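Oxidoreductase, Gfo/Idh/MocA family (Vibrio cholerae, PDB 1XEA) is a putative oxidoreductase of the Gfo/Idh/MocA family that probably binds a nicotinamide dinucleotide cofactor through its N-terminal Rossmann domain. Local coordinates at residues A[83-88]-A[111-116]; A[142-147]-A[226-231]. One frame throughout, in Å; residues are numbered along the deposited sequence.

Contact 1 of 2, residues A[83-88]-A[111-116]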
loop_
_atom_site.group_PDB
_atom_site.type_symbol
_atom_site.label_atom_id
_atom_site.label_comp_id
_atom_site.label_asym_id
_atom_site.label_seq_id
_atom_site.Cartn_x
_atom_site.Cartn_y
_atom_site.Cartn_z
ATOM N N PHE A 83 -21.949 43.039 9.358
ATOM C CA PHE A 83 -20.698 43.629 8.911
ATOM C C PHE A 83 -20.707 43.926 7.425
ATOM O O PHE A 83 -19.966 44.789 6.957
ATOM C CB PHE A 83 -19.527 42.720 9.257
ATOM C CG PHE A 83 -19.429 42.408 10.714
ATOM C CD1 PHE A 83 -20.142 41.348 11.258
ATOM C CD2 PHE A 83 -18.643 43.190 11.552
ATOM C CE1 PHE A 83 -20.072 41.068 12.616
ATOM C CE2 PHE A 83 -18.565 42.919 12.911
ATOM C CZ PHE A 83 -19.280 41.855 13.445
ATOM N N LEU A 84 -21.543 43.211 6.681
ATOM C CA LEU A 84 -21.624 43.448 5.249
ATOM C C LEU A 84 -22.201 44.831 4.999
ATOM O O LEU A 84 -21.784 45.529 4.070
ATOM C CB LEU A 84 -22.489 42.389 4.576
ATOM C CG LEU A 84 -21.778 41.061 4.356
ATOM C CD1 LEU A 84 -22.754 40.090 3.725
ATOM C CD2 LEU A 84 -20.569 41.263 3.452
ATOM N N HIS A 85 -23.158 45.233 5.830
ATOM C CA HIS A 85 -23.763 46.543 5.682
ATOM C C HIS A 85 -22.779 47.625 6.142
ATOM O O HIS A 85 -22.654 48.685 5.514
ATOM C CB HIS A 85 -25.067 46.612 6.476
ATOM C CG HIS A 85 -25.700 47.966 6.462
ATOM N ND1 HIS A 85 -25.400 48.923 5.514
ATOM C CD2 HIS A 85 -26.570 48.550 7.318
ATOM C CE1 HIS A 85 -26.051 50.038 5.792
ATOM N NE2 HIS A 85 -26.770 49.837 6.883
ATOM N N LEU A 86 -22.077 47.350 7.236
ATOM C CA LEU A 86 -21.088 48.280 7.766
ATOM C C LEU A 86 -19.929 48.423 6.781
ATOM O O LEU A 86 -18.971 49.153 7.039
ATOM C CB LEU A 86 -20.549 47.769 9.097
ATOM C CG LEU A 86 -21.596 47.596 10.190
ATOM C CD1 LEU A 86 -21.036 46.751 11.328
ATOM C CD2 LEU A 86 -22.028 48.962 10.686
ATOM N N GLY A 87 -20.016 47.705 5.664
ATOM C CA GLY A 87 -18.977 47.761 4.648
ATOM C C GLY A 87 -17.637 47.179 5.066
ATOM O O GLY A 87 -16.609 47.859 5.035
ATOM N N ILE A 88 -17.641 45.910 5.449
ATOM C CA ILE A 88 -16.412 45.255 5.870
ATOM C C ILE A 88 -16.284 43.872 5.234
ATOM O O ILE A 88 -17.223 43.078 5.274
ATOM C CB ILE A 88 -16.390 45.120 7.401
ATOM C CG1 ILE A 88 -16.572 46.503 8.025
ATOM C CG2 ILE A 88 -15.091 44.494 7.864
ATOM C CD1 ILE A 88 -16.705 46.483 9.524
ATOM N N GLU A 111 -23.151 42.709 -2.621
ATOM C CA GLU A 111 -22.940 43.370 -3.903
ATOM C C GLU A 111 -23.352 44.832 -3.865
ATOM O O GLU A 111 -22.796 45.657 -4.592
ATOM C CB GLU A 111 -23.710 42.654 -5.009
ATOM C CG GLU A 111 -23.061 41.350 -5.469
ATOM C CD GLU A 111 -23.811 40.683 -6.617
ATOM O OE1 GLU A 111 -24.103 41.383 -7.623
ATOM O OE2 GLU A 111 -24.099 39.458 -6.517
ATOM N N LYS A 112 -24.331 45.156 -3.028
ATOM C CA LYS A 112 -24.773 46.536 -2.913
ATOM C C LYS A 112 -23.698 47.371 -2.232
ATOM O O LYS A 112 -23.349 48.449 -2.709
ATOM C CB LYS A 112 -26.069 46.632 -2.105
ATOM C CG LYS A 112 -27.302 46.104 -2.818
ATOM C CD LYS A 112 -28.546 46.293 -1.959
ATOM C CE LYS A 112 -28.860 47.772 -1.753
ATOM N NZ LYS A 112 -29.109 48.457 -3.053
ATOM N N HIS A 113 -23.168 46.864 -1.121
ATOM C CA HIS A 113 -22.141 47.582 -0.371
ATOM C C HIS A 113 -20.741 47.374 -0.934
ATOM O O HIS A 113 -19.748 47.840 -0.368
ATOM C CB HIS A 113 -22.212 47.181 1.101
ATOM C CG HIS A 113 -23.480 47.615 1.771
ATOM N ND1 HIS A 113 -23.795 48.941 1.980
ATOM C CD2 HIS A 113 -24.529 46.902 2.246
ATOM C CE1 HIS A 113 -24.983 49.025 2.553
ATOM N NE2 HIS A 113 -25.449 47.802 2.725
ATOM N N HIS A 114 -20.679 46.693 -2.075
ATOM C CA HIS A 114 -19.419 46.420 -2.755
ATOM C C HIS A 114 -18.385 45.784 -1.815
ATOM O O HIS A 114 -17.197 46.102 -1.861
ATOM C CB HIS A 114 -18.862 47.720 -3.364
ATOM C CG HIS A 114 -19.764 48.357 -4.383
ATOM N ND1 HIS A 114 -20.159 47.715 -5.539
ATOM C CD2 HIS A 114 -20.332 49.587 -4.425
ATOM C CE1 HIS A 114 -20.932 48.520 -6.246
ATOM N NE2 HIS A 114 -21.053 49.662 -5.592
ATOM N N GLN A 115 -18.841 44.884 -0.958
ATOM C CA GLN A 115 -17.926 44.220 -0.054
ATOM C C GLN A 115 -17.739 42.769 -0.471
ATOM O O GLN A 115 -18.592 42.186 -1.139
ATOM C CB GLN A 115 -18.437 44.307 1.379
ATOM C CG GLN A 115 -18.282 45.686 1.961
ATOM C CD GLN A 115 -16.852 46.167 1.876
ATOM O OE1 GLN A 115 -15.925 45.447 2.244
ATOM N NE2 GLN A 115 -16.662 47.385 1.391
ATOM N N PRO A 116 -16.594 42.176 -0.114
ATOM C CA PRO A 116 -16.319 40.787 -0.463
ATOM C C PRO A 116 -16.816 39.867 0.642
ATOM O O PRO A 116 -16.619 40.138 1.830
ATOM C CB PRO A 116 -14.807 40.774 -0.586
ATOM C CG PRO A 116 -14.416 41.661 0.542
ATOM C CD PRO A 116 -15.376 42.826 0.401
#

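Contact 2 of 2, residues A[142-147]-A[226-231]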
loop_
_atom_site.group_PDB
_atom_site.type_symbol
_atom_site.label_atom_id
_atom_site.label_comp_id
_atom_site.label_asym_id
_atom_site.label_seq_id
_atom_site.Cartn_x
_atom_site.Cartn_y
_atom_site.Cartn_z
ATOM N N GLY A 142 -11.182 21.982 -17.320
ATOM C CA GLY A 142 -10.030 21.773 -18.179
ATOM C C GLY A 142 -9.989 20.476 -18.970
ATOM O O GLY A 142 -10.877 20.175 -19.770
ATOM N N ALA A 143 -8.944 19.693 -18.747
ATOM C CA ALA A 143 -8.802 18.434 -19.455
ATOM C C ALA A 143 -9.400 17.268 -18.675
ATOM O O ALA A 143 -9.388 16.130 -19.144
ATOM C CB ALA A 143 -7.332 18.173 -19.748
ATOM N N LEU A 144 -9.921 17.548 -17.485
ATOM C CA LEU A 144 -10.508 16.506 -16.643
ATOM C C LEU A 144 -11.601 15.704 -17.337
ATOM O O LEU A 144 -12.619 16.258 -17.739
ATOM C CB LEU A 144 -11.085 17.116 -15.361
ATOM C CG LEU A 144 -10.122 17.342 -14.199
ATOM C CD1 LEU A 144 -10.868 17.965 -13.020
ATOM C CD2 LEU A 144 -9.500 16.019 -13.793
ATOM N N ARG A 145 -11.390 14.400 -17.477
ATOM C CA ARG A 145 -12.398 13.554 -18.099
ATOM C C ARG A 145 -13.335 13.031 -17.019
ATOM O O ARG A 145 -14.419 12.533 -17.309
ATOM C CB ARG A 145 -11.754 12.387 -18.851
ATOM C CG ARG A 145 -10.923 12.820 -20.042
ATOM C CD ARG A 145 -11.782 13.518 -21.082
ATOM N NE ARG A 145 -10.982 14.307 -22.022
ATOM C CZ ARG A 145 -11.046 15.633 -22.134
ATOM N NH1 ARG A 145 -11.881 16.322 -21.361
ATOM N NH2 ARG A 145 -10.279 16.267 -23.020
ATOM N N SER A 146 -12.904 13.153 -15.770
ATOM C CA SER A 146 -13.707 12.720 -14.634
ATOM C C SER A 146 -13.017 13.113 -13.324
ATOM O O SER A 146 -11.794 13.260 -13.267
ATOM C CB SER A 146 -13.947 11.200 -14.691
ATOM O OG SER A 146 -13.043 10.483 -13.866
ATOM N N LEU A 147 -13.817 13.308 -12.286
ATOM C CA LEU A 147 -13.314 13.670 -10.972
ATOM C C LEU A 147 -14.316 13.144 -9.945
ATOM O O LEU A 147 -15.487 13.526 -9.964
ATOM C CB LEU A 147 -13.171 15.192 -10.839
ATOM C CG LEU A 147 -12.785 15.722 -9.447
ATOM C CD1 LEU A 147 -11.372 15.292 -9.110
ATOM C CD2 LEU A 147 -12.918 17.229 -9.398
ATOM N N VAL A 226 -9.959 10.913 -3.326
ATOM C CA VAL A 226 -10.208 11.733 -4.500
ATOM C C VAL A 226 -9.572 11.033 -5.703
ATOM O O VAL A 226 -8.412 10.619 -5.659
ATOM C CB VAL A 226 -9.628 13.131 -4.330
ATOM C CG1 VAL A 226 -9.997 13.987 -5.523
ATOM C CG2 VAL A 226 -10.136 13.732 -3.050
ATOM N N THR A 227 -10.357 10.887 -6.761
ATOM C CA THR A 227 -9.910 10.236 -7.976
ATOM C C THR A 227 -10.137 11.172 -9.132
ATOM O O THR A 227 -11.251 11.657 -9.332
ATOM C CB THR A 227 -10.716 8.974 -8.279
ATOM O OG1 THR A 227 -10.536 8.022 -7.229
ATOM C CG2 THR A 227 -10.275 8.374 -9.590
ATOM N N ALA A 228 -9.086 11.429 -9.899
ATOM C CA ALA A 228 -9.199 12.315 -11.047
ATOM C C ALA A 228 -8.684 11.617 -12.290
ATOM O O ALA A 228 -7.711 10.876 -12.231
ATOM C CB ALA A 228 -8.399 13.581 -10.792
ATOM N N SER A 229 -9.322 11.834 -13.426
ATOM C CA SER A 229 -8.801 11.192 -14.612
ATOM C C SER A 229 -8.799 12.114 -15.817
ATOM O O SER A 229 -9.674 12.965 -15.980
ATOM C CB SER A 229 -9.583 9.919 -14.925
ATOM O OG SER A 229 -10.766 10.215 -15.630
ATOM N N TYR A 230 -7.784 11.937 -16.648
ATOM C CA TYR A 230 -7.614 12.705 -17.865
ATOM C C TYR A 230 -7.441 11.660 -18.942
ATOM O O TYR A 230 -7.780 10.494 -18.737
ATOM C CB TYR A 230 -6.354 13.556 -17.777
ATOM C CG TYR A 230 -6.356 14.547 -16.642
ATOM C CD1 TYR A 230 -6.070 14.148 -15.335
ATOM C CD2 TYR A 230 -6.639 15.891 -16.875
ATOM C CE1 TYR A 230 -6.064 15.071 -14.295
ATOM C CE2 TYR A 230 -6.637 16.817 -15.840
ATOM C CZ TYR A 230 -6.348 16.403 -14.558
ATOM O OH TYR A 230 -6.331 17.327 -13.543
ATOM N N ASP A 231 -6.917 12.047 -20.094
ATOM C CA ASP A 231 -6.712 11.044 -21.121
ATOM C C ASP A 231 -5.404 10.331 -20.831
ATOM O O ASP A 231 -4.350 10.951 -20.785
ATOM C CB ASP A 231 -6.703 11.669 -22.520
ATOM C CG ASP A 231 -8.083 12.164 -22.946
ATOM O OD1 ASP A 231 -9.069 11.377 -22.855
ATOM O OD2 ASP A 231 -8.180 13.344 -23.372
HETATM O O HOH W 1 -7.831 14.488 -20.553
#

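Contact 1 of 2, residues A[83-88]-A[111-116]
His113 packs on the last helical residues of helix 76-85, Leu84 and His85, and Gln115 on Gly87 and Ile88 just after them. These two side chains supply much of the buried surface. His85 CA sits over one face of the His113 ring, 3.8 Å from its centroid, as a CH-pi contact. The carbonyl O of Leu84 lies 3.4 Å from His113 CB. With CG anti to the backbone N (chi1 176°), the His85 ring is placed beside that of His113. The two rings meet obliquely, with the planes at 34° and the centroids 4.6 Å apart.

Gln115 works on the next residues. Its chain bends at chi2 (-55°), which brings the amide end alongside the backbone of Gly87 and Ile88. Gln115 CD is 3.4 Å from Gly87 C, and OE1 is 3.4 Å from Ile88 C. These are packing contacts of the amide against the main chain. On the buried side, Leu84 CD2 approaches Gln115 CB at 4.3 Å. Leu84 also packs on Thr90 of the neighbouring strand.

Gly87 has positive phi and ends helix 76-85 in a Schellman motif. The bond from Ile88 N to Phe83 O, 3.0 Å, belongs to this turn. Pro116 is paired through its backbone with Thr90, where the next strands begin. The contact thus joins two successive helix-to-strand turns of parallel beta-alpha-beta units, as expected in the NAD-binding Rossmann fold.

Contact 2 of 2, residues A[142-147]-A[226-231]
Val226 and Leu147 touch within an antiparallel strand pair that has a classic beta bulge near the start of strand 146-152. The pair belongs to the large mixed sheet, with strand 146-152 beside strand 223-230. Val226 CG1 approaches Leu147 CD1 on the buried side. Thr227 contributes its backbone O, which receives a CA-H...O contact from Leu147 CA at 3.3 Å.

Ala228 forms a non-hydrogen-bonded pair with Leu147. Ala228 CB touches both Leu147 CD1 (3.8 Å) and Leu144 CD2 (4.0 Å). Leu133 also touches this residue.

Ser229 is the single residue opposite the bulge, which Arg145 and Ser146 form by both facing it. Its O accepts from Arg145 N at 2.7 Å and from Ser146 N in a more bent bond, with an N-H...O angle of 138°. Its N donates to Ser146 O in a straighter bond, with an N-H...O angle of 168°. The two hydroxyls, Ser229 OG and Ser146 OG, are hydrogen-bonded at 2.9 Å on the same face of the sheet. Ser229 also packs on Asn216 of the second subunit.

Tyr230 turns its ring under Leu144. Leu144 CD2 lies over one ring face, 3.7 Å from the centroid, while Ala143 CB comes at the ring edge. Tyr230 OH is hydrogen-bonded to Glu135.

Asp231 closes the segment with a salt bridge to Arg145. The guanidinium and carboxylate planes stand 57° apart, and the bond meets OD2 from above the carboxylate plane. A water accepts a weak bond from Asp231 N and donates to Ala143 O. The bridge itself runs from Arg145 NE to Asp231 OD2, 3.3 Å.

Contact 1 and contact 2 lie in different parts of the chain and do not touch. Their centres are 37 Å apart, and their nearest atoms are about 24 Å apart. They follow in series: 83-88 with 111-116 closes before 142-147 with 226-231 begins. Contact 1 belongs to the Rossmann region, built on a parallel sheet, whereas contact 2 belongs to the mixed sheet. The bound nickel ion is near contact 2, about 5 Å from the Tyr230 side chain. Contact 2 also reaches the second subunit, while no other chain of the assembly touches the segments of contact 1.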